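Local atomic coordinates of peroxisomal acyl-coenzyme A oxidase 1 (Arabidopsis thaliana, PDB entry 1W07), a protein that oxidises long- and medium-chain acyl-CoAs to 2-trans-enoyl-CoAs with FAD as cofactor, passing the electrons to oxygen to give hydrogen peroxide in peroxisomal beta-oxidation. Residues G133-T138 with V187-L192; L149-T154 with A171-P176. The protein carries 1 engineered substitution. All blocks are in the same frame, centred on the assembly; numbering follows the deposited sequence. Where two conformers were deposited one is given.

Contact 1 (G133-T138 with V187-L192); sequences GCYAQT and VVYARL. With FAD (flavin-adenine dinucleotide), chain I.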
loop_
_atom_site.group_PDB
_atom_site.type_symbol
_atom_site.label_atom_id
_atom_site.label_comp_id
_atom_site.label_asym_id
_atom_site.label_seq_id
_atom_site.Cartn_x
_atom_site.Cartn_y
_atom_site.Cartn_z
ATOM N N GLY B 133 8.363 -29.095 -12.494
ATOM C CA GLY B 133 9.168 -28.807 -11.324
ATOM C C GLY B 133 8.972 -27.441 -10.707
ATOM O O GLY B 133 8.429 -26.526 -11.332
ATOM N N CYS B 134 9.422 -27.316 -9.464
ATOM C CA CYS B 134 9.319 -26.069 -8.725
ATOM C C CYS B 134 10.651 -25.846 -8.011
ATOM O O CYS B 134 11.496 -26.738 -7.992
ATOM C CB CYS B 134 8.172 -26.146 -7.714
ATOM S SG CYS B 134 8.239 -27.537 -6.554
ATOM N N TYR B 135 10.825 -24.657 -7.437
ATOM C CA TYR B 135 12.052 -24.274 -6.735
ATOM C C TYR B 135 11.782 -24.295 -5.230
ATOM O O TYR B 135 11.249 -23.331 -4.683
ATOM C CB TYR B 135 12.452 -22.858 -7.171
ATOM C CG TYR B 135 13.857 -22.451 -6.823
ATOM C CD1 TYR B 135 14.936 -22.880 -7.594
ATOM C CD2 TYR B 135 14.118 -21.644 -5.710
ATOM C CE1 TYR B 135 16.234 -22.519 -7.267
ATOM C CE2 TYR B 135 15.419 -21.283 -5.382
ATOM C CZ TYR B 135 16.469 -21.730 -6.164
ATOM O OH TYR B 135 17.762 -21.405 -5.822
ATOM N N ALA B 136 12.161 -25.380 -4.558
ATOM C CA ALA B 136 11.906 -25.507 -3.127
ATOM C C ALA B 136 13.109 -25.153 -2.261
ATOM O O ALA B 136 13.892 -26.018 -1.855
ATOM C CB ALA B 136 11.411 -26.910 -2.806
ATOM N N GLN B 137 13.252 -23.866 -1.980
ATOM C CA GLN B 137 14.367 -23.429 -1.163
ATOM C C GLN B 137 13.871 -22.937 0.197
ATOM O O GLN B 137 14.197 -23.510 1.231
ATOM C CB GLN B 137 15.131 -22.330 -1.915
ATOM C CG GLN B 137 16.246 -21.651 -1.135
ATOM C CD GLN B 137 17.053 -20.696 -2.001
ATOM O OE1 GLN B 137 17.795 -21.120 -2.885
ATOM N NE2 GLN B 137 16.891 -19.398 -1.766
ATOM N N THR B 138 13.062 -21.886 0.180
ATOM C CA THR B 138 12.537 -21.292 1.401
ATOM C C THR B 138 11.810 -22.266 2.331
ATOM O O THR B 138 11.126 -23.186 1.888
ATOM C CB THR B 138 11.599 -20.119 1.055
ATOM O OG1 THR B 138 12.355 -19.130 0.350
ATOM C CG2 THR B 138 11.005 -19.504 2.312
ATOM N N VAL B 187 13.525 -29.008 -7.318
ATOM C CA VAL B 187 14.916 -28.874 -6.943
ATOM C C VAL B 187 14.870 -28.462 -5.470
ATOM O O VAL B 187 14.434 -27.351 -5.143
ATOM C CB VAL B 187 15.636 -27.791 -7.764
ATOM C CG1 VAL B 187 17.019 -27.529 -7.173
ATOM C CG2 VAL B 187 15.775 -28.251 -9.201
ATOM N N VAL B 188 15.274 -29.371 -4.586
ATOM C CA VAL B 188 15.269 -29.085 -3.152
ATOM C C VAL B 188 16.649 -28.672 -2.635
ATOM O O VAL B 188 17.660 -29.284 -2.981
ATOM C CB VAL B 188 14.790 -30.312 -2.337
ATOM C CG1 VAL B 188 14.800 -29.986 -0.822
ATOM C CG2 VAL B 188 13.396 -30.749 -2.826
ATOM N N TYR B 189 16.685 -27.621 -1.816
ATOM C CA TYR B 189 17.940 -27.146 -1.251
ATOM C C TYR B 189 18.033 -27.538 0.224
ATOM O O TYR B 189 17.117 -27.298 1.010
ATOM C CB TYR B 189 18.084 -25.624 -1.442
ATOM C CG TYR B 189 18.316 -25.250 -2.891
ATOM C CD1 TYR B 189 17.245 -25.112 -3.774
ATOM C CD2 TYR B 189 19.612 -25.131 -3.407
ATOM C CE1 TYR B 189 17.454 -24.871 -5.133
ATOM C CE2 TYR B 189 19.831 -24.900 -4.769
ATOM C CZ TYR B 189 18.748 -24.774 -5.627
ATOM O OH TYR B 189 18.952 -24.608 -6.977
ATOM N N ALA B 190 19.145 -28.171 0.576
ATOM C CA ALA B 190 19.367 -28.637 1.937
ATOM C C ALA B 190 20.852 -28.675 2.235
ATOM O O ALA B 190 21.685 -28.565 1.333
ATOM C CB ALA B 190 18.768 -30.039 2.113
ATOM N N ARG B 191 21.173 -28.838 3.511
ATOM C CA ARG B 191 22.555 -28.911 3.955
ATOM C C ARG B 191 23.130 -30.243 3.493
ATOM O O ARG B 191 22.600 -31.307 3.823
ATOM C CB ARG B 191 22.613 -28.820 5.482
ATOM C CG ARG B 191 21.720 -27.729 6.069
ATOM C CD ARG B 191 22.126 -27.387 7.498
ATOM N NE ARG B 191 23.376 -26.639 7.514
ATOM C CZ ARG B 191 23.468 -25.325 7.333
ATOM N NH1 ARG B 191 22.376 -24.592 7.140
ATOM N NH2 ARG B 191 24.661 -24.744 7.311
ATOM N N LEU B 192 24.209 -30.189 2.723
ATOM C CA LEU B 192 24.844 -31.406 2.227
ATOM C C LEU B 192 25.637 -32.060 3.365
ATOM O O LEU B 192 26.594 -31.486 3.884
ATOM C CB LEU B 192 25.774 -31.067 1.060
ATOM C CG LEU B 192 26.147 -32.184 0.084
ATOM C CD1 LEU B 192 27.080 -31.624 -0.974
ATOM C CD2 LEU B 192 26.814 -33.333 0.813
HETATM P PA FAD I . 13.009 -12.002 6.520
HETATM O O1A FAD I . 14.269 -12.050 5.745
HETATM O O2A FAD I . 12.873 -12.906 7.682
HETATM O O5B FAD I . 12.762 -10.482 6.983
HETATM C C5B FAD I . 11.669 -10.139 7.839
HETATM C C4B FAD I . 11.878 -8.737 8.418
HETATM O O4B FAD I . 13.139 -8.740 9.112
HETATM C C3B FAD I . 11.991 -7.691 7.306
HETATM O O3B FAD I . 11.605 -6.409 7.809
HETATM C C2B FAD I . 13.486 -7.718 6.993
HETATM O O2B FAD I . 13.912 -6.444 6.503
HETATM C C1B FAD I . 14.060 -7.895 8.402
HETATM N N9A FAD I . 15.414 -8.495 8.356
HETATM C C8A FAD I . 15.700 -9.778 8.131
HETATM N N7A FAD I . 17.022 -9.953 8.157
HETATM C C5A FAD I . 17.584 -8.773 8.394
HETATM C C6A FAD I . 18.898 -8.346 8.541
HETATM N N6A FAD I . 19.919 -9.177 8.355
HETATM N N1A FAD I . 19.134 -6.998 8.835
HETATM C C2A FAD I . 18.057 -6.115 8.965
HETATM N N3A FAD I . 16.822 -6.556 8.807
HETATM C C4A FAD I . 16.560 -7.845 8.529
HETATM N N1 FAD I . 10.839 -19.254 -2.048
HETATM C C2 FAD I . 11.279 -20.362 -2.783
HETATM O O2 FAD I . 12.231 -21.027 -2.382
HETATM N N3 FAD I . 10.611 -20.707 -3.968
HETATM C C4 FAD I . 9.515 -19.953 -4.405
HETATM O O4 FAD I . 8.958 -20.246 -5.464
HETATM C C4X FAD I . 9.072 -18.868 -3.655
HETATM N N5 FAD I . 7.927 -18.151 -4.036
HETATM C C5X FAD I . 7.463 -17.070 -3.281
HETATM C C6 FAD I . 6.265 -16.449 -3.613
HETATM C C7 FAD I . 5.744 -15.451 -2.799
HETATM C C7M FAD I . 4.417 -14.802 -3.190
HETATM C C8 FAD I . 6.431 -15.066 -1.642
HETATM C C8M FAD I . 5.881 -13.969 -0.727
HETATM C C9 FAD I . 7.634 -15.684 -1.320
HETATM C C9A FAD I . 8.161 -16.685 -2.129
HETATM N N10 FAD I . 9.335 -17.366 -1.779
HETATM C C10 FAD I . 9.734 -18.512 -2.487
HETATM C "C1'" FAD I . 10.121 -16.969 -0.584
HETATM C "C2'" FAD I . 10.945 -15.715 -0.893
HETATM O "O2'" FAD I . 11.747 -15.933 -2.055
HETATM C "C3'" FAD I . 11.839 -15.247 0.259
HETATM O "O3'" FAD I . 12.734 -16.300 0.628
HETATM C "C4'" FAD I . 11.041 -14.825 1.494
HETATM O "O4'" FAD I . 9.804 -14.205 1.131
HETATM C "C5'" FAD I . 11.881 -13.853 2.323
HETATM O "O5'" FAD I . 11.102 -13.302 3.384
HETATM P P FAD I . 11.407 -13.682 4.914
HETATM O O1P FAD I . 10.141 -14.177 5.494
HETATM O O2P FAD I . 12.602 -14.555 4.959
HETATM O O3P FAD I . 11.761 -12.245 5.537
#
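Val187 N donates to Cys134 O at 3.1 Å and opens the parallel pairing of strand 133-136 with strand 185-194, two neighbours in the mixed sheet of the middle beta domain of this acyl-CoA oxidase. The pairing goes on as Ala136 N reaches Val187 O and Tyr189 N reaches Ala136 O, so Ala136 uses both its backbone polar groups on the same neighbour. Tyr135 O, still within the strand, accepts the hydrogen of FAD N3 at 2.8 Å. Past Ala136 the chain leaves the sheet, and two successive amides, Gln137 N and Thr138 N, close on FAD O2, the latter the straighter bond at 171°. Thr138 OG1 completes the grip, giving its proton to FAD N1 at 2.8 Å and accepting from the ribityl O3'. The three donors aimed at N1 and O2 would probably favour negative charge there when the flavin is reduced.

Further out, Tyr135 OH donates to Gln137 OE1 at 3.0 Å, coming from above the carbonyl plane. With CG anti to the backbone nitrogen (chi1 -165°), Tyr135 swings its ring back toward Tyr189. The two ring planes meet at 45°, neither stacked nor edge-to-face, and the tightest approach is Tyr135 CE1 to Tyr189 CE1 at 3.4 Å. Gln137 OE1 sits over one face of the Tyr189 ring near its rim, the amide standing almost upright on it. The Tyr189 hydroxyl is hydrogen-bonded to Gln113 OE1, while helix 98-113 covers both tyrosines through Ala109. On the other face of the sheet Ala136 and Val188 pair more loosely, Ala136 CB lying 4.3 Å from Val188 CG2.

Contact 2 (L149-T154 with A171-P176); sequences LETTAT and ASKWWP. With FAD (flavin-adenine dinucleotide), chain I.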
loop_
_atom_site.group_PDB
_atom_site.type_symbol
_atom_site.label_atom_id
_atom_site.label_comp_id
_atom_site.label_asym_id
_atom_site.label_seq_id
_atom_site.Cartn_x
_atom_site.Cartn_y
_atom_site.Cartn_z
ATOM N N LEU B 149 19.048 -22.671 6.204
ATOM C CA LEU B 149 18.108 -23.760 5.907
ATOM C C LEU B 149 18.396 -24.947 6.818
ATOM O O LEU B 149 19.565 -25.247 7.080
ATOM C CB LEU B 149 18.225 -24.210 4.446
ATOM C CG LEU B 149 17.858 -23.163 3.394
ATOM C CD1 LEU B 149 17.912 -23.794 2.007
ATOM C CD2 LEU B 149 16.469 -22.598 3.697
ATOM N N GLU B 150 17.332 -25.608 7.282
ATOM C CA GLU B 150 17.424 -26.753 8.193
ATOM C C GLU B 150 17.274 -28.109 7.504
ATOM O O GLU B 150 17.707 -29.128 8.041
ATOM C CB GLU B 150 16.351 -26.652 9.288
ATOM C CG GLU B 150 16.384 -25.364 10.089
ATOM C CD GLU B 150 15.316 -25.309 11.160
ATOM O OE1 GLU B 150 15.351 -26.149 12.089
ATOM O OE2 GLU B 150 14.432 -24.429 11.077
ATOM N N THR B 151 16.647 -28.136 6.334
ATOM C CA THR B 151 16.473 -29.406 5.637
ATOM C C THR B 151 17.848 -30.030 5.390
ATOM O O THR B 151 18.800 -29.342 5.024
ATOM C CB THR B 151 15.714 -29.210 4.302
ATOM O OG1 THR B 151 14.428 -28.647 4.582
ATOM C CG2 THR B 151 15.522 -30.564 3.577
ATOM N N THR B 152 17.958 -31.332 5.615
ATOM C CA THR B 152 19.233 -32.003 5.420
ATOM C C THR B 152 19.214 -33.031 4.306
ATOM O O THR B 152 18.171 -33.591 3.984
ATOM C CB THR B 152 19.694 -32.705 6.717
ATOM O OG1 THR B 152 18.696 -33.637 7.130
ATOM C CG2 THR B 152 19.897 -31.706 7.816
ATOM N N ALA B 153 20.389 -33.257 3.720
ATOM C CA ALA B 153 20.575 -34.240 2.666
ATOM C C ALA B 153 21.833 -35.036 3.043
ATOM O O ALA B 153 22.960 -34.603 2.775
ATOM C CB ALA B 153 20.751 -33.544 1.316
ATOM N N THR B 154 21.640 -36.187 3.683
ATOM C CA THR B 154 22.762 -37.018 4.124
ATOM C C THR B 154 22.965 -38.228 3.219
ATOM O O THR B 154 22.035 -39.004 2.979
ATOM C CB THR B 154 22.545 -37.511 5.572
ATOM O OG1 THR B 154 22.041 -36.429 6.367
ATOM C CG2 THR B 154 23.867 -38.010 6.179
ATOM N N ALA B 171 11.561 -26.491 9.572
ATOM C CA ALA B 171 12.436 -26.876 8.470
ATOM C C ALA B 171 11.589 -27.145 7.223
ATOM O O ALA B 171 12.120 -27.295 6.123
ATOM C CB ALA B 171 13.240 -28.126 8.843
ATOM N N SER B 172 10.280 -27.213 7.408
ATOM C CA SER B 172 9.361 -27.472 6.300
ATOM C C SER B 172 9.492 -26.419 5.196
ATOM O O SER B 172 9.575 -25.225 5.481
ATOM C CB SER B 172 7.916 -27.481 6.809
ATOM O OG SER B 172 7.750 -28.381 7.889
ATOM N N LYS B 173 9.504 -26.858 3.943
ATOM C CA LYS B 173 9.600 -25.933 2.812
ATOM C C LYS B 173 8.294 -25.157 2.861
ATOM O O LYS B 173 7.247 -25.721 3.185
ATOM C CB LYS B 173 9.730 -26.682 1.481
ATOM C CG LYS B 173 11.033 -27.439 1.349
ATOM C CD LYS B 173 12.207 -26.488 1.547
ATOM C CE LYS B 173 13.534 -27.225 1.528
ATOM N NZ LYS B 173 14.715 -26.317 1.714
ATOM N N TRP B 174 8.345 -23.873 2.535
ATOM C CA TRP B 174 7.163 -23.025 2.624
ATOM C C TRP B 174 7.306 -21.842 1.667
ATOM O O TRP B 174 8.295 -21.111 1.736
ATOM C CB TRP B 174 7.048 -22.546 4.083
ATOM C CG TRP B 174 5.745 -21.901 4.466
ATOM C CD1 TRP B 174 5.374 -20.599 4.254
ATOM C CD2 TRP B 174 4.626 -22.542 5.077
ATOM N NE1 TRP B 174 4.094 -20.404 4.691
ATOM C CE2 TRP B 174 3.609 -21.577 5.206
ATOM C CE3 TRP B 174 4.380 -23.852 5.526
ATOM C CZ2 TRP B 174 2.358 -21.873 5.768
ATOM C CZ3 TRP B 174 3.145 -24.149 6.081
ATOM C CH2 TRP B 174 2.142 -23.157 6.197
ATOM N N TRP B 175 6.314 -21.703 0.786
ATOM C CA TRP B 175 6.197 -20.662 -0.251
ATOM C C TRP B 175 6.413 -21.068 -1.711
ATOM O O TRP B 175 5.881 -20.417 -2.616
ATOM C CB TRP B 175 7.102 -19.438 0.044
ATOM C CG TRP B 175 6.458 -18.462 0.983
ATOM C CD1 TRP B 175 6.837 -18.171 2.257
ATOM C CD2 TRP B 175 5.223 -17.762 0.760
ATOM N NE1 TRP B 175 5.905 -17.341 2.853
ATOM C CE2 TRP B 175 4.903 -17.079 1.956
ATOM C CE3 TRP B 175 4.353 -17.656 -0.333
ATOM C CZ2 TRP B 175 3.750 -16.305 2.092
ATOM C CZ3 TRP B 175 3.199 -16.883 -0.200
ATOM C CH2 TRP B 175 2.910 -16.220 1.007
ATOM N N PRO B 176 7.193 -22.138 -1.980
ATOM C CA PRO B 176 7.427 -22.531 -3.368
ATOM C C PRO B 176 6.211 -22.543 -4.307
ATOM O O PRO B 176 5.257 -23.292 -4.098
ATOM C CB PRO B 176 8.088 -23.893 -3.224
ATOM C CG PRO B 176 8.971 -23.663 -2.006
ATOM C CD PRO B 176 7.967 -23.002 -1.062
HETATM P PA FAD I . 13.009 -12.002 6.520
HETATM O O1A FAD I . 14.269 -12.050 5.745
HETATM O O2A FAD I . 12.873 -12.906 7.682
HETATM O O5B FAD I . 12.762 -10.482 6.983
HETATM C C5B FAD I . 11.669 -10.139 7.839
HETATM C C4B FAD I . 11.878 -8.737 8.418
HETATM O O4B FAD I . 13.139 -8.740 9.112
HETATM C C3B FAD I . 11.991 -7.691 7.306
HETATM O O3B FAD I . 11.605 -6.409 7.809
HETATM C C2B FAD I . 13.486 -7.718 6.993
HETATM O O2B FAD I . 13.912 -6.444 6.503
HETATM C C1B FAD I . 14.060 -7.895 8.402
HETATM N N9A FAD I . 15.414 -8.495 8.356
HETATM C C8A FAD I . 15.700 -9.778 8.131
HETATM N N7A FAD I . 17.022 -9.953 8.157
HETATM C C5A FAD I . 17.584 -8.773 8.394
HETATM C C6A FAD I . 18.898 -8.346 8.541
HETATM N N6A FAD I . 19.919 -9.177 8.355
HETATM N N1A FAD I . 19.134 -6.998 8.835
HETATM C C2A FAD I . 18.057 -6.115 8.965
HETATM N N3A FAD I . 16.822 -6.556 8.807
HETATM C C4A FAD I . 16.560 -7.845 8.529
HETATM N N1 FAD I . 10.839 -19.254 -2.048
HETATM C C2 FAD I . 11.279 -20.362 -2.783
HETATM O O2 FAD I . 12.231 -21.027 -2.382
HETATM N N3 FAD I . 10.611 -20.707 -3.968
HETATM C C4 FAD I . 9.515 -19.953 -4.405
HETATM O O4 FAD I . 8.958 -20.246 -5.464
HETATM C C4X FAD I . 9.072 -18.868 -3.655
HETATM N N5 FAD I . 7.927 -18.151 -4.036
HETATM C C5X FAD I . 7.463 -17.070 -3.281
HETATM C C6 FAD I . 6.265 -16.449 -3.613
HETATM C C7 FAD I . 5.744 -15.451 -2.799
HETATM C C7M FAD I . 4.417 -14.802 -3.190
HETATM C C8 FAD I . 6.431 -15.066 -1.642
HETATM C C8M FAD I . 5.881 -13.969 -0.727
HETATM C C9 FAD I . 7.634 -15.684 -1.320
HETATM C C9A FAD I . 8.161 -16.685 -2.129
HETATM N N10 FAD I . 9.335 -17.366 -1.779
HETATM C C10 FAD I . 9.734 -18.512 -2.487
HETATM C "C1'" FAD I . 10.121 -16.969 -0.584
HETATM C "C2'" FAD I . 10.945 -15.715 -0.893
HETATM O "O2'" FAD I . 11.747 -15.933 -2.055
HETATM C "C3'" FAD I . 11.839 -15.247 0.259
HETATM O "O3'" FAD I . 12.734 -16.300 0.628
HETATM C "C4'" FAD I . 11.041 -14.825 1.494
HETATM O "O4'" FAD I . 9.804 -14.205 1.131
HETATM C "C5'" FAD I . 11.881 -13.853 2.323
HETATM O "O5'" FAD I . 11.102 -13.302 3.384
HETATM P P FAD I . 11.407 -13.682 4.914
HETATM O O1P FAD I . 10.141 -14.177 5.494
HETATM O O2P FAD I . 12.602 -14.555 4.959
HETATM O O3P FAD I . 11.761 -12.245 5.537
#
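Ala171 packs its methyl against Glu150, CB to CB at 3.5 Å, where the chain enters short strand 173-174, at one edge, within this chain, of a three-stranded antiparallel sheet in the middle beta domain. Glu150 OE2 is hydrogen-bonded to Thr170 OG1. Ala171 O comes within 3.1 Å of Thr151 OG1, but the hydroxyl is hydrogen-bonded to Glu139 OE2. Lys173 bends at chi2 (-56°), then runs straight, which brings its CE 3.5 Å from Thr151 OG1. Its ammonium is buried and gripped by a salt bridge to Glu139 OE2 and hydrogen bonds to Gln137 O and Tyr189 O. Leu149 crosses it at about a right angle, CD1 4.1 Å from Lys173 NZ. Trp174 points to the dimer interface, where its ring meets Phe630 of the second subunit edge-to-face.

Trp175 follows and lies under the flavin, FAD C8 standing 3.5 Å above its indole plane. Trp174 NE1 covers the opposite face near the rim. Asn239 ND2 holds the Trp175 carbonyl. With an alanine here, CB could still touch the flavin near N10, but the dimethylbenzene ring would probably lose its flat support and Trp174 NE1 the ring face it lies against. Pro176 extends the floor toward the pyrimidine ring, its CG 3.9 Å from FAD N3.

How the contacts relate
Contacts 1 and 2 have centres about 7 Å apart and meet across strand 185-194, which pairs in parallel with both strand 133-136 and strand 152-156. Lys173 NZ of contact 2, 2.7 Å from Tyr189 O, ties the two together, and Arg191 N lies 2.9 Å from Thr151 O in a probable hydrogen bond. Both touch the same flavin: 133-138 supplies backbone and hydroxyl bonds to its pyrimidine edge, 171-176 an aromatic and proline surface beneath the rings. The side chain of Tyr135 is about 6 Å from that of Glu424, the inferred proton acceptor, so contact 1 borders the active site.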